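Local coordinates for Tat (Twin-arginine translocation) pathway signal sequence containing protein (Mycobacterium tuberculosis, PDB 5IMU), which is of unknown function, a conserved mycobacterial protein with a predicted Tat-type signal sequence, represented here by its C-terminal fragment joining an alpha/beta/alpha sandwich to a helix bundle, at residues G41-D49 / L61-E69; L50-H58 / A206-A214. All blocks are in the same frame, centred on the assembly; numbering follows the deposited sequence.

Interaction 1: residues G41-D49 / L61-E69. With K (potassium ion), chain B.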
loop_
_atom_site.group_PDB
_atom_site.type_symbol
_atom_site.label_atom_id
_atom_site.label_comp_id
_atom_site.label_asym_id
_atom_site.label_seq_id
_atom_site.Cartn_x
_atom_site.Cartn_y
_atom_site.Cartn_z
ATOM N N GLY A 41 -22.978 -4.064 3.249
ATOM C CA GLY A 41 -22.880 -5.507 3.264
ATOM C C GLY A 41 -21.952 -6.106 2.232
ATOM O O GLY A 41 -21.774 -7.331 2.226
ATOM N N THR A 42 -21.350 -5.293 1.363
ATOM C CA THR A 42 -20.513 -5.808 0.284
ATOM C C THR A 42 -19.119 -5.201 0.215
ATOM O O THR A 42 -18.231 -5.829 -0.374
ATOM C CB THR A 42 -21.196 -5.599 -1.078
ATOM O OG1 THR A 42 -21.407 -4.200 -1.301
ATOM C CG2 THR A 42 -22.534 -6.324 -1.129
ATOM N N THR A 43 -18.888 -4.019 0.782
ATOM C CA THR A 43 -17.588 -3.363 0.694
ATOM C C THR A 43 -16.727 -3.765 1.887
ATOM O O THR A 43 -17.070 -3.465 3.035
ATOM C CB THR A 43 -17.744 -1.845 0.641
ATOM O OG1 THR A 43 -18.536 -1.480 -0.497
ATOM C CG2 THR A 43 -16.376 -1.173 0.538
ATOM N N THR A 44 -15.612 -4.439 1.612
ATOM C CA THR A 44 -14.637 -4.803 2.636
ATOM C C THR A 44 -13.453 -3.847 2.534
ATOM O O THR A 44 -12.732 -3.842 1.531
ATOM C CB THR A 44 -14.181 -6.252 2.473
ATOM O OG1 THR A 44 -15.314 -7.127 2.555
ATOM C CG2 THR A 44 -13.183 -6.620 3.562
ATOM N N LEU A 45 -13.255 -3.043 3.574
ATOM C CA LEU A 45 -12.197 -2.043 3.616
ATOM C C LEU A 45 -10.990 -2.605 4.354
ATOM O O LEU A 45 -11.140 -3.192 5.430
ATOM C CB LEU A 45 -12.691 -0.768 4.304
ATOM C CG LEU A 45 -11.692 0.374 4.486
ATOM C CD1 LEU A 45 -11.286 0.954 3.141
ATOM C CD2 LEU A 45 -12.280 1.447 5.385
ATOM N N LEU A 46 -9.800 -2.424 3.781
ATOM C CA LEU A 46 -8.556 -2.930 4.352
ATOM C C LEU A 46 -7.576 -1.780 4.540
ATOM O O LEU A 46 -7.367 -0.981 3.619
ATOM C CB LEU A 46 -7.936 -4.004 3.455
ATOM C CG LEU A 46 -6.589 -4.560 3.921
ATOM C CD1 LEU A 46 -6.714 -5.252 5.268
ATOM C CD2 LEU A 46 -6.019 -5.504 2.883
ATOM N N VAL A 47 -6.973 -1.698 5.728
ATOM C CA VAL A 47 -6.076 -0.597 6.064
ATOM C C VAL A 47 -4.860 -1.112 6.823
ATOM O O VAL A 47 -4.893 -2.170 7.458
ATOM C CB VAL A 47 -6.774 0.493 6.911
ATOM C CG1 VAL A 47 -8.011 1.033 6.206
ATOM C CG2 VAL A 47 -7.124 -0.046 8.294
ATOM N N THR A 48 -3.776 -0.345 6.730
ATOM C CA THR A 48 -2.695 -0.339 7.702
ATOM C C THR A 48 -2.427 1.114 8.068
ATOM O O THR A 48 -2.763 2.031 7.314
ATOM C CB THR A 48 -1.413 -0.995 7.163
ATOM O OG1 THR A 48 -0.362 -0.857 8.129
ATOM C CG2 THR A 48 -0.983 -0.335 5.861
ATOM N N ASP A 49 -1.831 1.330 9.239
ATOM C CA ASP A 49 -1.518 2.682 9.683
ATOM C C ASP A 49 -0.104 3.109 9.306
ATOM O O ASP A 49 0.403 4.097 9.851
ATOM C CB ASP A 49 -1.738 2.814 11.193
ATOM C CG ASP A 49 -0.819 1.919 12.008
ATOM O OD1 ASP A 49 -0.123 1.060 11.425
ATOM O OD2 ASP A 49 -0.794 2.078 13.248
ATOM N N LEU A 61 -2.826 -8.358 -2.186
ATOM C CA LEU A 61 -4.118 -8.141 -1.546
ATOM C C LEU A 61 -5.106 -9.250 -1.886
ATOM O O LEU A 61 -5.136 -9.730 -3.026
ATOM C CB LEU A 61 -4.705 -6.796 -1.977
ATOM C CG LEU A 61 -3.906 -5.580 -1.513
ATOM C CD1 LEU A 61 -4.419 -4.306 -2.163
ATOM C CD2 LEU A 61 -3.952 -5.464 -0.002
ATOM N N PRO A 62 -5.916 -9.663 -0.912
ATOM C CA PRO A 62 -6.990 -10.620 -1.199
ATOM C C PRO A 62 -8.017 -10.039 -2.158
ATOM O O PRO A 62 -8.126 -8.825 -2.347
ATOM C CB PRO A 62 -7.609 -10.888 0.181
ATOM C CG PRO A 62 -6.528 -10.565 1.147
ATOM C CD PRO A 62 -5.758 -9.429 0.534
ATOM N N ALA A 63 -8.778 -10.939 -2.773
ATOM C CA ALA A 63 -9.797 -10.536 -3.730
ATOM C C ALA A 63 -10.865 -9.672 -3.068
ATOM O O ALA A 63 -11.213 -9.865 -1.900
ATOM C CB ALA A 63 -10.436 -11.775 -4.362
ATOM N N ASN A 64 -11.358 -8.691 -3.827
ATOM C CA ASN A 64 -12.555 -7.923 -3.491
ATOM C C ASN A 64 -12.391 -7.065 -2.240
ATOM O O ASN A 64 -13.349 -6.880 -1.486
ATOM C CB ASN A 64 -13.776 -8.836 -3.330
ATOM C CG ASN A 64 -13.889 -9.861 -4.439
ATOM O OD1 ASN A 64 -14.140 -11.039 -4.187
ATOM N ND2 ASN A 64 -13.700 -9.419 -5.674
ATOM N N VAL A 65 -11.205 -6.521 -1.994
ATOM C CA VAL A 65 -11.037 -5.562 -0.907
ATOM C C VAL A 65 -10.990 -4.159 -1.494
ATOM O O VAL A 65 -10.599 -3.950 -2.648
ATOM C CB VAL A 65 -9.784 -5.846 -0.047
ATOM C CG1 VAL A 65 -9.859 -7.236 0.566
ATOM C CG2 VAL A 65 -8.508 -5.670 -0.862
ATOM N N THR A 66 -11.401 -3.187 -0.687
ATOM C CA THR A 66 -11.408 -1.780 -1.058
ATOM C C THR A 66 -10.452 -1.030 -0.143
ATOM O O THR A 66 -10.320 -1.371 1.038
ATOM C CB THR A 66 -12.825 -1.194 -0.958
ATOM O OG1 THR A 66 -13.691 -1.886 -1.865
ATOM C CG2 THR A 66 -12.837 0.285 -1.299
ATOM N N LEU A 67 -9.776 -0.025 -0.687
ATOM C CA LEU A 67 -8.779 0.734 0.050
ATOM C C LEU A 67 -9.281 2.144 0.329
ATOM O O LEU A 67 -10.171 2.660 -0.352
ATOM C CB LEU A 67 -7.462 0.798 -0.733
ATOM C CG LEU A 67 -6.888 -0.545 -1.189
ATOM C CD1 LEU A 67 -5.648 -0.338 -2.046
ATOM C CD2 LEU A 67 -6.578 -1.437 0.005
ATOM N N LEU A 68 -8.698 2.764 1.353
ATOM C CA LEU A 68 -8.952 4.176 1.601
ATOM C C LEU A 68 -8.449 5.003 0.427
ATOM O O LEU A 68 -7.391 4.725 -0.143
ATOM C CB LEU A 68 -8.266 4.635 2.892
ATOM C CG LEU A 68 -8.767 4.119 4.240
ATOM C CD1 LEU A 68 -7.824 4.566 5.348
ATOM C CD2 LEU A 68 -10.183 4.601 4.515
ATOM N N GLU A 69 -9.217 6.022 0.061
ATOM C CA GLU A 69 -8.803 6.895 -1.021
ATOM C C GLU A 69 -7.679 7.817 -0.549
ATOM O O GLU A 69 -7.578 8.128 0.642
ATOM C CB GLU A 69 -9.991 7.712 -1.527
ATOM C CG GLU A 69 -11.064 6.856 -2.185
ATOM C CD GLU A 69 -12.176 7.677 -2.802
ATOM O OE1 GLU A 69 -12.650 8.629 -2.149
ATOM O OE2 GLU A 69 -12.575 7.369 -3.946
HETATM K K K B . -14.817 -4.353 -1.213
HETATM O O HOH W 1 -15.945 -7.582 -0.030
HETATM O O HOH W 2 -16.998 -4.538 -3.210
HETATM O O HOH W 3 -6.574 1.620 2.818
#
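Leu45 pairs in parallel with Thr66, joining strand 44-48 to the short edge strand 65-67 of a mixed sheet in the alpha/beta/alpha sandwich. Both backbone polar atoms of Thr66 are used, bonding the residues before and after Leu45: its N donates to Thr44 O at 2.7 Å, and its O accepts from Leu46 N at 3.0 Å, almost straight at the oxygen. The two short strands run 54° apart, and the direct hydrogen bonding between them is confined to these two bonds. On one face Leu45 carries the packing, its CD1 reaching over the backbone between Leu67 and Leu68. Val47 CG1 meets Leu68 CD1 obliquely at 3.6 Å, while Leu45 and Leu68 lie crosswise with their CD2 methyls in contact. On the other face Leu46 CD2 presses on Leu61 CD2 at 3.5 Å, a patch backed by Val24 of helix 6-27 and Ala114 of helix 111-115.

A potassium ion sits at the start of the pair, in a site lined by Thr44, Asn64 and Thr66. Thr66 OG1 binds it at 2.8 Å, placed by a chi1 of -62° that sets the hydroxyl beside the backbone N, and Asn64 O binds at 2.9 Å. One water is a further ligand. A second water accepts a hydrogen bond from Thr44 OG1 and donates to Thr42 O and Asn64 O, tying the ligand-bearing turn to the neighbouring strand; Arg16 also bonds Thr44 OG1. Where the strands part, another water donates to Leu46 O at 2.8 Å and accepts from Leu68 N.

Interaction 2: residues L50-H58 / A206-A214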
loop_
_atom_site.group_PDB
_atom_site.type_symbol
_atom_site.label_atom_id
_atom_site.label_comp_id
_atom_site.label_asym_id
_atom_site.label_seq_id
_atom_site.Cartn_x
_atom_site.Cartn_y
_atom_site.Cartn_z
ATOM N N LEU A 50 0.536 2.387 8.382
ATOM C CA LEU A 50 1.887 2.738 7.955
ATOM C C LEU A 50 1.943 4.156 7.398
ATOM O O LEU A 50 2.861 4.921 7.718
ATOM C CB LEU A 50 2.380 1.731 6.914
ATOM C CG LEU A 50 3.771 1.935 6.304
ATOM C CD1 LEU A 50 4.864 1.811 7.358
ATOM C CD2 LEU A 50 4.006 0.950 5.166
ATOM N N ALA A 51 0.965 4.532 6.572
ATOM C CA ALA A 51 0.963 5.856 5.961
ATOM C C ALA A 51 -0.421 6.269 5.472
ATOM O O ALA A 51 -0.629 6.447 4.268
ATOM C CB ALA A 51 1.962 5.906 4.802
ATOM N N GLY A 52 -1.371 6.422 6.395
ATOM C CA GLY A 52 -2.663 7.010 6.090
ATOM C C GLY A 52 -3.589 6.195 5.214
ATOM O O GLY A 52 -4.594 6.733 4.741
ATOM N N GLY A 53 -3.295 4.918 4.986
ATOM C CA GLY A 53 -4.112 4.070 4.133
ATOM C C GLY A 53 -3.384 3.496 2.936
ATOM O O GLY A 53 -3.950 2.649 2.227
ATOM N N TRP A 54 -2.157 3.936 2.679
ATOM C CA TRP A 54 -1.345 3.371 1.612
ATOM C C TRP A 54 -0.971 1.930 1.945
ATOM O O TRP A 54 -0.717 1.591 3.104
ATOM C CB TRP A 54 -0.095 4.233 1.428
ATOM C CG TRP A 54 0.878 3.789 0.382
ATOM C CD1 TRP A 54 0.728 3.877 -0.972
ATOM C CD2 TRP A 54 2.184 3.241 0.608
ATOM N NE1 TRP A 54 1.852 3.394 -1.603
ATOM C CE2 TRP A 54 2.761 2.999 -0.655
ATOM C CE3 TRP A 54 2.916 2.923 1.756
ATOM C CZ2 TRP A 54 4.038 2.451 -0.802
ATOM C CZ3 TRP A 54 4.182 2.379 1.610
ATOM C CH2 TRP A 54 4.730 2.148 0.342
ATOM N N ILE A 55 -0.956 1.079 0.929
ATOM C CA ILE A 55 -0.581 -0.327 1.074
ATOM C C ILE A 55 0.758 -0.526 0.385
ATOM O O ILE A 55 0.884 -0.231 -0.814
ATOM C CB ILE A 55 -1.650 -1.267 0.493
ATOM C CG1 ILE A 55 -3.039 -0.923 1.040
ATOM C CG2 ILE A 55 -1.305 -2.717 0.807
ATOM C CD1 ILE A 55 -3.126 -0.920 2.553
ATOM N N PRO A 56 1.787 -1.026 1.077
ATOM C CA PRO A 56 3.109 -1.121 0.466
ATOM C C PRO A 56 3.121 -2.142 -0.669
ATOM O O PRO A 56 2.300 -3.074 -0.684
ATOM C CB PRO A 56 4.014 -1.559 1.629
ATOM C CG PRO A 56 3.087 -2.221 2.599
ATOM C CD PRO A 56 1.794 -1.465 2.487
ATOM N N PRO A 57 4.043 -2.001 -1.624
ATOM C CA PRO A 57 3.966 -2.837 -2.838
ATOM C C PRO A 57 4.249 -4.312 -2.605
ATOM O O PRO A 57 3.778 -5.143 -3.391
ATOM C CB PRO A 57 5.018 -2.211 -3.769
ATOM C CG PRO A 57 5.363 -0.885 -3.167
ATOM C CD PRO A 57 5.138 -1.023 -1.696
ATOM N N HIS A 58 5.003 -4.673 -1.569
ATOM C CA HIS A 58 5.376 -6.072 -1.403
ATOM C C HIS A 58 4.275 -6.911 -0.767
ATOM O O HIS A 58 4.475 -8.114 -0.567
ATOM C CB HIS A 58 6.669 -6.189 -0.586
ATOM C CG HIS A 58 6.528 -5.783 0.848
ATOM N ND1 HIS A 58 6.286 -4.481 1.234
ATOM C CD2 HIS A 58 6.613 -6.505 1.990
ATOM C CE1 HIS A 58 6.216 -4.421 2.552
ATOM N NE2 HIS A 58 6.412 -5.635 3.036
ATOM N N ALA A 206 1.796 2.821 -10.982
ATOM C CA ALA A 206 2.577 4.048 -10.866
ATOM C C ALA A 206 1.688 5.221 -10.480
ATOM O O ALA A 206 2.073 6.063 -9.661
ATOM C CB ALA A 206 3.304 4.334 -12.182
ATOM N N ASN A 207 0.485 5.277 -11.052
ATOM C CA ASN A 207 -0.480 6.306 -10.681
ATOM C C ASN A 207 -0.857 6.196 -9.208
ATOM O O ASN A 207 -0.890 7.201 -8.486
ATOM C CB ASN A 207 -1.715 6.191 -11.575
ATOM C CG ASN A 207 -2.664 7.357 -11.411
ATOM O OD1 ASN A 207 -2.377 8.471 -11.848
ATOM N ND2 ASN A 207 -3.810 7.105 -10.786
ATOM N N TYR A 208 -1.140 4.976 -8.743
ATOM C CA TYR A 208 -1.501 4.755 -7.344
ATOM C C TYR A 208 -0.425 5.287 -6.404
ATOM O O TYR A 208 -0.721 6.008 -5.445
ATOM C CB TYR A 208 -1.743 3.260 -7.110
ATOM C CG TYR A 208 -1.896 2.832 -5.662
ATOM C CD1 TYR A 208 -3.146 2.806 -5.050
ATOM C CD2 TYR A 208 -0.796 2.423 -4.919
ATOM C CE1 TYR A 208 -3.289 2.402 -3.731
ATOM C CE2 TYR A 208 -0.929 2.021 -3.600
ATOM C CZ TYR A 208 -2.179 2.012 -3.011
ATOM O OH TYR A 208 -2.318 1.610 -1.701
ATOM N N HIS A 209 0.836 4.945 -6.670
ATOM C CA HIS A 209 1.908 5.355 -5.769
ATOM C C HIS A 209 2.177 6.852 -5.869
ATOM O O HIS A 209 2.485 7.499 -4.861
ATOM C CB HIS A 209 3.174 4.553 -6.064
ATOM C CG HIS A 209 3.073 3.111 -5.675
ATOM N ND1 HIS A 209 2.838 2.706 -4.380
ATOM C CD2 HIS A 209 3.171 1.980 -6.413
ATOM C CE1 HIS A 209 2.798 1.386 -4.335
ATOM N NE2 HIS A 209 2.997 0.921 -5.555
ATOM N N LEU A 210 2.064 7.421 -7.070
ATOM C CA LEU A 210 2.280 8.857 -7.227
ATOM C C LEU A 210 1.197 9.660 -6.516
ATOM O O LEU A 210 1.489 10.688 -5.892
ATOM C CB LEU A 210 2.322 9.223 -8.711
ATOM C CG LEU A 210 3.355 10.247 -9.194
ATOM C CD1 LEU A 210 2.763 11.125 -10.289
ATOM C CD2 LEU A 210 3.915 11.094 -8.058
ATOM N N ALA A 211 -0.059 9.218 -6.610
ATOM C CA ALA A 211 -1.140 9.913 -5.917
ATOM C C ALA A 211 -0.931 9.886 -4.409
ATOM O O ALA A 211 -1.124 10.900 -3.728
ATOM C CB ALA A 211 -2.488 9.290 -6.285
ATOM N N TRP A 212 -0.526 8.735 -3.871
ATOM C CA TRP A 212 -0.283 8.647 -2.437
ATOM C C TRP A 212 0.947 9.442 -2.021
ATOM O O TRP A 212 1.009 9.933 -0.888
ATOM C CB TRP A 212 -0.146 7.186 -2.018
ATOM C CG TRP A 212 -1.467 6.563 -1.693
ATOM C CD1 TRP A 212 -2.200 5.725 -2.483
ATOM C CD2 TRP A 212 -2.223 6.750 -0.492
ATOM N NE1 TRP A 212 -3.365 5.372 -1.840
ATOM C CE2 TRP A 212 -3.402 5.990 -0.616
ATOM C CE3 TRP A 212 -2.014 7.485 0.679
ATOM C CZ2 TRP A 212 -4.368 5.941 0.388
ATOM C CZ3 TRP A 212 -2.974 7.437 1.675
ATOM C CH2 TRP A 212 -4.136 6.672 1.525
ATOM N N TYR A 213 1.932 9.579 -2.911
ATOM C CA TYR A 213 3.088 10.413 -2.595
ATOM C C TYR A 213 2.669 11.858 -2.344
ATOM O O TYR A 213 3.198 12.516 -1.441
ATOM C CB TYR A 213 4.120 10.346 -3.724
ATOM C CG TYR A 213 5.307 11.262 -3.500
ATOM C CD1 TYR A 213 6.365 10.868 -2.695
ATOM C CD2 TYR A 213 5.360 12.521 -4.086
ATOM C CE1 TYR A 213 7.448 11.701 -2.479
ATOM C CE2 TYR A 213 6.440 13.363 -3.876
ATOM C CZ TYR A 213 7.481 12.946 -3.073
ATOM O OH TYR A 213 8.553 13.780 -2.865
ATOM N N ALA A 214 1.714 12.362 -3.131
ATOM C CA ALA A 214 1.322 13.765 -3.026
ATOM C C ALA A 214 0.673 14.067 -1.680
ATOM O O ALA A 214 0.979 15.087 -1.052
ATOM C CB ALA A 214 0.376 14.133 -4.169
HETATM O O HOH W 4 -4.284 2.379 -0.519
#
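Trp54 and Trp212 bring the two backbones nearest, CA to CA 6.7 Å, where a type I' turn from Ala51 to Trp54, with Gly52 and Gly53 both at positive phi, abuts helix 206-214. The turn lies so close to the Trp212 ring that Gly52 O comes to 3.2 Å from CH2, at the indole's edge. Trp54 is the hub of an aromatic cluster. Its CB lies over the face of the Trp212 six-membered ring in a CH-pi contact, 4.1 Å from the centroid, and its CD1 rests against Trp212 CG. Trp54 CG lies anti to the backbone N (chi1 179°), and from there NE1 donates to His209 ND1 at 3.0 Å, nearly in the planes of both rings, which are themselves turned 69° apart. The Tyr208 ring is tilted 23° from the Trp54 five-membered ring and slid aside, with little overlap; its OH accepts Ile55 N at 3.0 Å. Pro57 CG packs obliquely on His209 CE1. Trp189 of helix 183-199 meets Trp54 edge-to-face, and Arg115 of helix 111-115 bonds the carbonyls of Ile55 and Pro56, so the loop that follows strand 44-48 is contacted by helices 111-115, 183-199 and 203-216.

In the fold
The two interactions interleave along the chain: 41-49 runs directly into 50-58, which leads on to 61-69, and 206-214 comes nearly 140 residues later. Interaction 1 lies within the DUF5632 region, pairing an edge strand with its neighbour; interaction 2 joins the loop between those strands to a helix in the DUF5631 region. Their centres are about 14 Å apart, yet they touch, with Leu67 CD2 against Ile55 CG1 and Leu68 O against Trp212 CZ2. The chain from 41 to 69 thus supplies the potassium site at one end of the strand pair and the loop half of the aromatic cluster, a buried contact that probably helps to join the alpha/beta part to the helical part.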